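Local coordinates for oligopeptide-binding protein AppA (Bacillus subtilis, PDB 1XOC) that binds oligopeptides, including a nonapeptide in this structure, for uptake by an ABC permease that can replace the Opp system in sporulation and competence, at residues A[39-44]-A[440-445]; A[310-315]-A[425-430]; A[451-456]-A[467-472]. All coordinates share one frame; numbering follows the deposited sequence.

Interaction 1 (A[39-44]-A[440-445]); sequences YSTDDA and LNYVWY
Thr41 and Tyr442 meet through the phenol oxygen: Tyr442 OH lies 3.8 Å from Thr41 CB and only slightly farther from Thr41 OG1 and CG2, so it faces the branch point of the threonine without bonding to it. The second van der Waals touch is looser, with the methyl Thr41 CG2 4.3 Å from Leu440 CD2. Thr41 turns its methyl to the loop because OG1 sits between the backbone N and the carbonyl carbon (chi1 60°), which leaves CG2 beside the N. Together the two touches bury just 73 Å².

Polar links run through third parties. Asn406 bridges the pair, its OD1 hydrogen-bonded to Tyr442 OH and its ND2 more weakly to Thr41 OG1; Val402 and Met405, of helix 398-405 just before it, pack on Thr41 and Tyr442 respectively.

Each segment is also shaped from within. Asp42 is the N-cap of helix 43-52, with a weak bond from Ala44 N to Asp42 OD1. In the other segment, a type I turn runs from Asn441 to Trp444, and the Asn441 amide closes the loop twice. Its OD1 accepts from Tyr445 N (3.1 Å), while ND2 gives to Tyr445 O at 2.9 Å, in the carbonyl plane and on a lone pair. Above one face of the Tyr442 ring, toward the rim, lies Leu440 O.

The bound peptide reaches both sides: it forms backbone hydrogen bonds with Thr41 and Asp43, and one of its polar side chains bonds weakly to Tyr442 OH. This is the buried peptide site of a family 5 solute-binding protein, lined by segments distant in sequence.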
# COMPACT_ATOMS: atom_id res chain seq x y z
N TYR A 39 -10.01 -4.92 7.02
CA TYR A 39 -9.79 -3.76 7.83
C TYR A 39 -8.43 -3.10 7.67
O TYR A 39 -8.32 -1.89 7.88
CB TYR A 39 -10.01 -4.14 9.31
CG TYR A 39 -11.44 -4.60 9.53
CD1 TYR A 39 -11.76 -5.95 9.65
CD2 TYR A 39 -12.48 -3.69 9.54
CE1 TYR A 39 -13.09 -6.34 9.80
CE2 TYR A 39 -13.79 -4.08 9.69
CZ TYR A 39 -14.10 -5.41 9.81
OH TYR A 39 -15.45 -5.76 9.96
N SER A 40 -7.39 -3.85 7.38
CA SER A 40 -6.08 -3.27 7.26
C SER A 40 -5.96 -2.33 6.07
O SER A 40 -6.59 -2.55 5.03
CB SER A 40 -5.01 -4.34 7.21
OG SER A 40 -5.17 -5.16 6.08
N THR A 41 -5.13 -1.31 6.24
CA THR A 41 -4.86 -0.37 5.15
C THR A 41 -3.37 -0.24 4.81
O THR A 41 -3.02 0.53 3.92
CB THR A 41 -5.48 1.03 5.37
OG1 THR A 41 -4.94 1.59 6.57
CG2 THR A 41 -7.01 0.97 5.51
N ASP A 42 -2.52 -0.98 5.53
CA ASP A 42 -1.06 -0.75 5.49
C ASP A 42 -0.28 -1.98 5.07
O ASP A 42 -0.70 -3.12 5.34
CB ASP A 42 -0.55 -0.19 6.83
CG ASP A 42 -0.48 -1.22 7.92
OD1 ASP A 42 0.65 -1.67 8.20
OD2 ASP A 42 -1.53 -1.61 8.46
N ASP A 43 0.86 -1.78 4.46
CA ASP A 43 1.62 -2.88 3.91
C ASP A 43 2.21 -3.84 4.94
O ASP A 43 2.38 -5.01 4.68
CB ASP A 43 2.74 -2.36 3.05
CG ASP A 43 2.95 -3.22 1.83
OD1 ASP A 43 1.95 -3.56 1.13
OD2 ASP A 43 4.12 -3.58 1.57
N ALA A 44 2.50 -3.36 6.13
CA ALA A 44 3.06 -4.24 7.14
C ALA A 44 2.02 -5.29 7.55
O ALA A 44 2.33 -6.48 7.70
CB ALA A 44 3.51 -3.43 8.34
N LEU A 440 -9.86 5.75 1.17
CA LEU A 440 -8.46 6.13 1.13
C LEU A 440 -8.17 7.53 0.59
O LEU A 440 -7.02 7.86 0.34
CB LEU A 440 -7.70 5.12 0.28
CG LEU A 440 -7.89 3.63 0.58
CD1 LEU A 440 -6.92 2.78 -0.27
CD2 LEU A 440 -7.70 3.31 2.02
N ASN A 441 -9.20 8.37 0.45
CA ASN A 441 -9.00 9.76 -0.01
C ASN A 441 -8.77 10.62 1.24
O ASN A 441 -9.59 11.49 1.59
CB ASN A 441 -10.18 10.24 -0.87
CG ASN A 441 -9.93 11.58 -1.59
OD1 ASN A 441 -9.01 12.33 -1.25
ND2 ASN A 441 -10.76 11.87 -2.59
N TYR A 442 -7.60 10.40 1.83
CA TYR A 442 -7.25 10.98 3.11
C TYR A 442 -7.06 12.47 3.03
O TYR A 442 -7.10 13.13 4.06
CB TYR A 442 -5.94 10.38 3.61
CG TYR A 442 -5.92 8.88 3.79
CD1 TYR A 442 -7.01 8.18 4.28
CD2 TYR A 442 -4.78 8.15 3.46
CE1 TYR A 442 -6.96 6.79 4.47
CE2 TYR A 442 -4.72 6.77 3.65
CZ TYR A 442 -5.81 6.10 4.15
OH TYR A 442 -5.75 4.72 4.34
N VAL A 443 -6.78 12.99 1.83
CA VAL A 443 -6.48 14.43 1.67
C VAL A 443 -7.69 15.29 1.28
O VAL A 443 -7.55 16.50 1.02
CB VAL A 443 -5.32 14.67 0.66
CG1 VAL A 443 -3.99 14.10 1.20
CG2 VAL A 443 -5.66 14.11 -0.73
N TRP A 444 -8.87 14.67 1.20
CA TRP A 444 -10.10 15.42 0.91
C TRP A 444 -10.10 16.10 -0.46
O TRP A 444 -10.61 17.21 -0.62
CB TRP A 444 -10.38 16.42 2.03
CG TRP A 444 -10.83 15.75 3.27
CD1 TRP A 444 -10.11 14.85 4.04
CD2 TRP A 444 -12.11 15.85 3.86
NE1 TRP A 444 -10.88 14.43 5.10
CE2 TRP A 444 -12.11 15.02 5.01
CE3 TRP A 444 -13.26 16.58 3.54
CZ2 TRP A 444 -13.23 14.89 5.83
CZ3 TRP A 444 -14.38 16.46 4.36
CH2 TRP A 444 -14.36 15.62 5.49
N TYR A 445 -9.59 15.38 -1.44
CA TYR A 445 -9.58 15.84 -2.81
C TYR A 445 -10.92 15.60 -3.50
O TYR A 445 -11.47 14.51 -3.45
CB TYR A 445 -8.48 15.09 -3.58
CG TYR A 445 -8.48 15.37 -5.06
CD1 TYR A 445 -8.20 16.63 -5.53
CD2 TYR A 445 -8.74 14.37 -5.98
CE1 TYR A 445 -8.18 16.89 -6.90
CE2 TYR A 445 -8.70 14.61 -7.33
CZ TYR A 445 -8.42 15.86 -7.79
OH TYR A 445 -8.40 16.09 -9.14

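Interaction 2 (A[310-315]-A[425-430]); sequences IPESPL and PDQYDI
Gln427 turns its amide onto the backbone carbonyl of Pro311, where an inverse gamma turn centred on Pro311 meets the approach to helix 428-431. Gln427 OE1 is 3.1 Å from Pro311 O, two acceptors side by side, and Gln427 NE2 is 3.2 Å from the same Pro311 O. A water donates to Pro311 O at 2.9 Å; it also lies by Gln427 NE2, but too close for that half of a bridge to be more than doubtful. The Pro311 ring packs at about a right angle to the glutamine, Pro311 CB 3.8 Å from Gln427 NE2.

Beside this, Glu312 OE2 rests 3.4 Å from Pro425 CB and also 3.4 Å from Gln427 OE1, again acceptor against acceptor, the carboxylate and amide planes standing 79° apart. The glutamate chain starts anti to its own nitrogen and bends at chi2 (51°), which folds the carboxylate back far enough for OE1 to take the Ser313 N-H while OE2 faces Pro425.

Further out, Tyr474 and Ile477 of helix 463-480 pack on Pro311, and Tyr474 also touches Glu312. Tyr470 OH of that helix bonds to Gln427 N, holding the residue at its backbone. Asp426, bridged to Lys458 through OD1, caps the turn that leads into the helix: its OD2 accepts from Tyr428 N at 2.9 Å, the donor standing above the carboxylate, 40° out of its plane.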
# COMPACT_ATOMS: atom_id res chain seq x y z
N ILE A 310 3.23 11.45 -12.32
CA ILE A 310 1.97 10.75 -12.59
C ILE A 310 1.63 9.83 -11.41
O ILE A 310 2.52 9.17 -10.87
CB ILE A 310 2.14 9.96 -13.91
CG1 ILE A 310 2.39 10.94 -15.04
CG2 ILE A 310 0.95 9.06 -14.24
CD1 ILE A 310 2.90 10.28 -16.26
N PRO A 311 0.33 9.76 -11.01
CA PRO A 311 -0.09 8.88 -9.91
C PRO A 311 -0.20 7.40 -10.32
O PRO A 311 -1.20 6.73 -10.04
CB PRO A 311 -1.47 9.46 -9.53
CG PRO A 311 -1.99 9.94 -10.80
CD PRO A 311 -0.81 10.53 -11.53
N GLU A 312 0.83 6.89 -10.96
CA GLU A 312 0.85 5.48 -11.38
C GLU A 312 2.29 5.07 -11.56
O GLU A 312 3.16 5.89 -11.83
CB GLU A 312 0.08 5.30 -12.68
CG GLU A 312 -0.09 3.82 -13.13
CD GLU A 312 -0.63 2.90 -12.02
OE1 GLU A 312 0.18 2.19 -11.37
OE2 GLU A 312 -1.87 2.89 -11.81
N SER A 313 2.56 3.79 -11.37
CA SER A 313 3.91 3.27 -11.50
C SER A 313 4.24 3.02 -12.97
O SER A 313 3.40 2.52 -13.73
CB SER A 313 4.00 1.94 -10.79
OG SER A 313 5.26 1.37 -10.97
N PRO A 314 5.49 3.34 -13.39
CA PRO A 314 5.96 2.93 -14.73
C PRO A 314 5.84 1.44 -15.03
O PRO A 314 5.87 1.08 -16.21
CB PRO A 314 7.43 3.37 -14.73
CG PRO A 314 7.46 4.50 -13.73
CD PRO A 314 6.48 4.16 -12.70
N LEU A 315 5.66 0.60 -14.03
CA LEU A 315 5.46 -0.83 -14.24
C LEU A 315 4.07 -1.15 -14.80
O LEU A 315 3.84 -2.24 -15.33
CB LEU A 315 5.68 -1.63 -12.93
CG LEU A 315 7.11 -1.64 -12.38
CD1 LEU A 315 7.16 -2.36 -11.07
CD2 LEU A 315 8.03 -2.31 -13.38
N PRO A 425 -4.76 -1.09 -12.34
CA PRO A 425 -4.64 0.36 -12.27
C PRO A 425 -6.01 1.04 -12.29
O PRO A 425 -6.69 1.03 -13.31
CB PRO A 425 -3.82 0.69 -13.52
CG PRO A 425 -4.24 -0.35 -14.49
CD PRO A 425 -4.41 -1.60 -13.68
N ASP A 426 -6.41 1.61 -11.15
CA ASP A 426 -7.68 2.36 -11.04
C ASP A 426 -7.53 3.33 -9.84
O ASP A 426 -7.37 2.90 -8.66
CB ASP A 426 -8.91 1.41 -10.90
CG ASP A 426 -10.27 2.17 -10.81
OD1 ASP A 426 -11.37 1.53 -10.85
OD2 ASP A 426 -10.24 3.42 -10.73
N GLN A 427 -7.56 4.63 -10.17
CA GLN A 427 -7.33 5.74 -9.24
C GLN A 427 -8.55 6.09 -8.40
O GLN A 427 -8.46 6.93 -7.52
CB GLN A 427 -6.97 6.99 -10.04
CG GLN A 427 -5.75 6.87 -10.94
CD GLN A 427 -4.58 6.37 -10.21
OE1 GLN A 427 -3.92 5.40 -10.63
NE2 GLN A 427 -4.29 7.00 -9.07
N TYR A 428 -9.69 5.47 -8.70
CA TYR A 428 -10.94 5.73 -8.00
C TYR A 428 -10.77 5.58 -6.47
O TYR A 428 -11.26 6.40 -5.71
CB TYR A 428 -12.00 4.78 -8.52
CG TYR A 428 -13.36 4.87 -7.88
CD1 TYR A 428 -14.39 5.59 -8.46
CD2 TYR A 428 -13.62 4.19 -6.70
CE1 TYR A 428 -15.64 5.63 -7.86
CE2 TYR A 428 -14.86 4.23 -6.10
CZ TYR A 428 -15.86 4.96 -6.68
OH TYR A 428 -17.10 4.99 -6.08
N ASP A 429 -10.08 4.53 -6.04
CA ASP A 429 -9.98 4.21 -4.61
C ASP A 429 -9.33 5.33 -3.82
O ASP A 429 -9.64 5.52 -2.65
CB ASP A 429 -9.20 2.89 -4.38
CG ASP A 429 -9.99 1.64 -4.78
OD1 ASP A 429 -11.19 1.76 -5.12
OD2 ASP A 429 -9.41 0.50 -4.74
N ILE A 430 -8.42 6.06 -4.47
CA ILE A 430 -7.61 7.06 -3.81
C ILE A 430 -8.09 8.50 -4.06
O ILE A 430 -7.97 9.34 -3.18
CB ILE A 430 -6.12 6.90 -4.24
CG1 ILE A 430 -5.57 5.55 -3.71
CG2 ILE A 430 -5.27 8.05 -3.76
CD1 ILE A 430 -4.16 5.20 -4.26
O HOH W 1 -2.44 6.54 -7.38

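Interaction 3 (A[451-456]-A[467-472]); sequences DKLMKD and SKEYEQ
Leu453 spans two turns of the facing helix: its CD2 lies 4.0 Å from Glu469 OE1 and 3.9 Å from Gln472 OE1, and its CD1 lies by Gln472 CB. The leucine crosses both side chains at about a right angle. CD1 meets the stem of the glutamine, and CD2 sits at the two polar ends. Glu469 reaches it by bending at chi2 (-78°), whereas Gln472 runs extended beyond CG.

On the buried side, Met454 CG approaches Tyr470 OH at 4.2 Å. The phenol's main partner is Gln427 N, but it also reaches back to this helix through a water, 2.7 Å from OH, which donates to Met454 O. On the solvent side a second water makes only weak bonds to Asp456 OD2 and Glu469 OE1. Asp456 OD2 is already engaged by Lys452 NZ at 2.6 Å, on its syn lone pair, a bridge one helical turn long.

The two segments run antiparallel, at 166° with axes 9.9 Å apart, as successive helices 448-457 and 463-480 of a helical hairpin. Ile473 extends the packing against Leu453 and Met454, and strand 483-496 follows the second helix into the mixed sheet.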
# COMPACT_ATOMS: atom_id res chain seq x y z
N ASP A 451 -14.14 12.91 -10.92
CA ASP A 451 -15.03 11.90 -10.33
C ASP A 451 -15.78 11.16 -11.42
O ASP A 451 -15.80 9.93 -11.47
CB ASP A 451 -16.08 12.55 -9.42
CG ASP A 451 -15.57 12.87 -8.02
OD1 ASP A 451 -14.45 12.44 -7.66
OD2 ASP A 451 -16.33 13.54 -7.27
N LYS A 452 -16.41 11.92 -12.31
CA LYS A 452 -17.17 11.36 -13.40
C LYS A 452 -16.32 10.47 -14.32
O LYS A 452 -16.76 9.41 -14.73
CB LYS A 452 -17.81 12.48 -14.22
CG LYS A 452 -18.68 11.95 -15.35
CD LYS A 452 -19.66 12.97 -15.92
CE LYS A 452 -20.91 12.28 -16.49
NZ LYS A 452 -20.64 11.01 -17.22
N LEU A 453 -15.14 10.94 -14.69
CA LEU A 453 -14.24 10.17 -15.55
C LEU A 453 -13.83 8.83 -14.93
O LEU A 453 -13.83 7.80 -15.61
CB LEU A 453 -12.99 10.99 -15.88
CG LEU A 453 -13.18 12.20 -16.80
CD1 LEU A 453 -11.96 13.08 -16.77
CD2 LEU A 453 -13.47 11.76 -18.22
N MET A 454 -13.46 8.86 -13.65
CA MET A 454 -13.09 7.65 -12.90
C MET A 454 -14.23 6.65 -12.76
O MET A 454 -14.03 5.45 -12.92
CB MET A 454 -12.56 8.06 -11.52
CG MET A 454 -11.18 8.70 -11.57
SD MET A 454 -10.42 9.06 -9.96
CE MET A 454 -11.23 10.59 -9.50
N LYS A 455 -15.42 7.16 -12.46
CA LYS A 455 -16.62 6.33 -12.39
C LYS A 455 -16.94 5.70 -13.76
O LYS A 455 -17.16 4.49 -13.85
CB LYS A 455 -17.79 7.18 -11.91
CG LYS A 455 -19.10 6.43 -11.64
CD LYS A 455 -20.28 7.41 -11.66
CE LYS A 455 -21.62 6.71 -11.53
NZ LYS A 455 -22.77 7.67 -11.65
N ASP A 456 -16.96 6.53 -14.81
CA ASP A 456 -17.30 6.05 -16.15
C ASP A 456 -16.23 5.09 -16.69
O ASP A 456 -16.55 4.17 -17.44
CB ASP A 456 -17.51 7.22 -17.14
CG ASP A 456 -18.76 8.07 -16.82
OD1 ASP A 456 -19.63 7.68 -15.99
OD2 ASP A 456 -18.87 9.16 -17.42
N SER A 467 -7.02 2.80 -21.12
CA SER A 467 -5.81 3.59 -21.00
C SER A 467 -5.98 4.95 -21.69
O SER A 467 -5.43 5.95 -21.25
CB SER A 467 -4.62 2.83 -21.62
OG SER A 467 -4.39 1.61 -20.93
N LYS A 468 -6.73 5.00 -22.78
CA LYS A 468 -6.89 6.25 -23.51
C LYS A 468 -7.72 7.24 -22.71
O LYS A 468 -7.35 8.40 -22.59
CB LYS A 468 -7.54 6.01 -24.88
CG LYS A 468 -7.48 7.20 -25.85
CD LYS A 468 -6.12 7.28 -26.54
CE LYS A 468 -5.78 8.70 -27.02
NZ LYS A 468 -4.32 9.03 -26.77
N GLU A 469 -8.81 6.77 -22.13
CA GLU A 469 -9.65 7.61 -21.28
C GLU A 469 -8.93 8.00 -19.99
O GLU A 469 -9.16 9.08 -19.44
CB GLU A 469 -10.97 6.92 -20.95
CG GLU A 469 -12.00 7.05 -22.09
CD GLU A 469 -12.67 8.42 -22.13
OE1 GLU A 469 -12.99 8.95 -21.03
OE2 GLU A 469 -12.90 8.96 -23.24
N TYR A 470 -8.04 7.13 -19.51
CA TYR A 470 -7.24 7.45 -18.33
C TYR A 470 -6.24 8.57 -18.55
O TYR A 470 -5.85 9.22 -17.59
CB TYR A 470 -6.58 6.20 -17.70
CG TYR A 470 -7.21 5.91 -16.36
CD1 TYR A 470 -8.29 5.05 -16.23
CD2 TYR A 470 -6.76 6.56 -15.22
CE1 TYR A 470 -8.91 4.83 -15.00
CE2 TYR A 470 -7.36 6.35 -13.99
CZ TYR A 470 -8.43 5.48 -13.87
OH TYR A 470 -9.05 5.25 -12.63
N GLU A 471 -5.84 8.84 -19.78
CA GLU A 471 -4.99 10.02 -20.03
C GLU A 471 -5.65 11.31 -19.48
O GLU A 471 -4.98 12.16 -18.89
CB GLU A 471 -4.71 10.19 -21.52
CG GLU A 471 -3.79 9.12 -22.10
CD GLU A 471 -3.67 9.19 -23.63
OE1 GLU A 471 -4.25 10.11 -24.28
OE2 GLU A 471 -2.98 8.31 -24.21
N GLN A 472 -6.95 11.45 -19.67
CA GLN A 472 -7.69 12.60 -19.15
C GLN A 472 -7.70 12.66 -17.64
O GLN A 472 -7.66 13.73 -17.07
CB GLN A 472 -9.13 12.57 -19.63
CG GLN A 472 -9.30 12.70 -21.11
CD GLN A 472 -10.76 12.74 -21.50
OE1 GLN A 472 -11.51 13.60 -21.03
NE2 GLN A 472 -11.18 11.81 -22.35
O HOH W 2 -11.60 4.51 -12.59
O HOH W 3 -16.13 9.28 -19.59

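In the fold
The contacts run from the peptide site outward to the helical hairpin. Interaction 1 is centred about 8 Å from the centre of the chain and touches the bound peptide; the centre of interaction 2 is about 14 Å from that of interaction 1, and they meet where Leu440 CB and Asn441 CB pack on the carbonyls of Asp429 and Ile430. Ile430 itself packs on a polar side chain of the peptide. Interaction 3, centred about 12 Å from the centre of interaction 2, joins it through Tyr470, whose OH is 2.9 Å from Gln427 N, and through Met454 SD beside Gln427 O. Interactions 1 and 3 do not touch: their nearest atoms are about 5 Å apart and their centres about 21 Å.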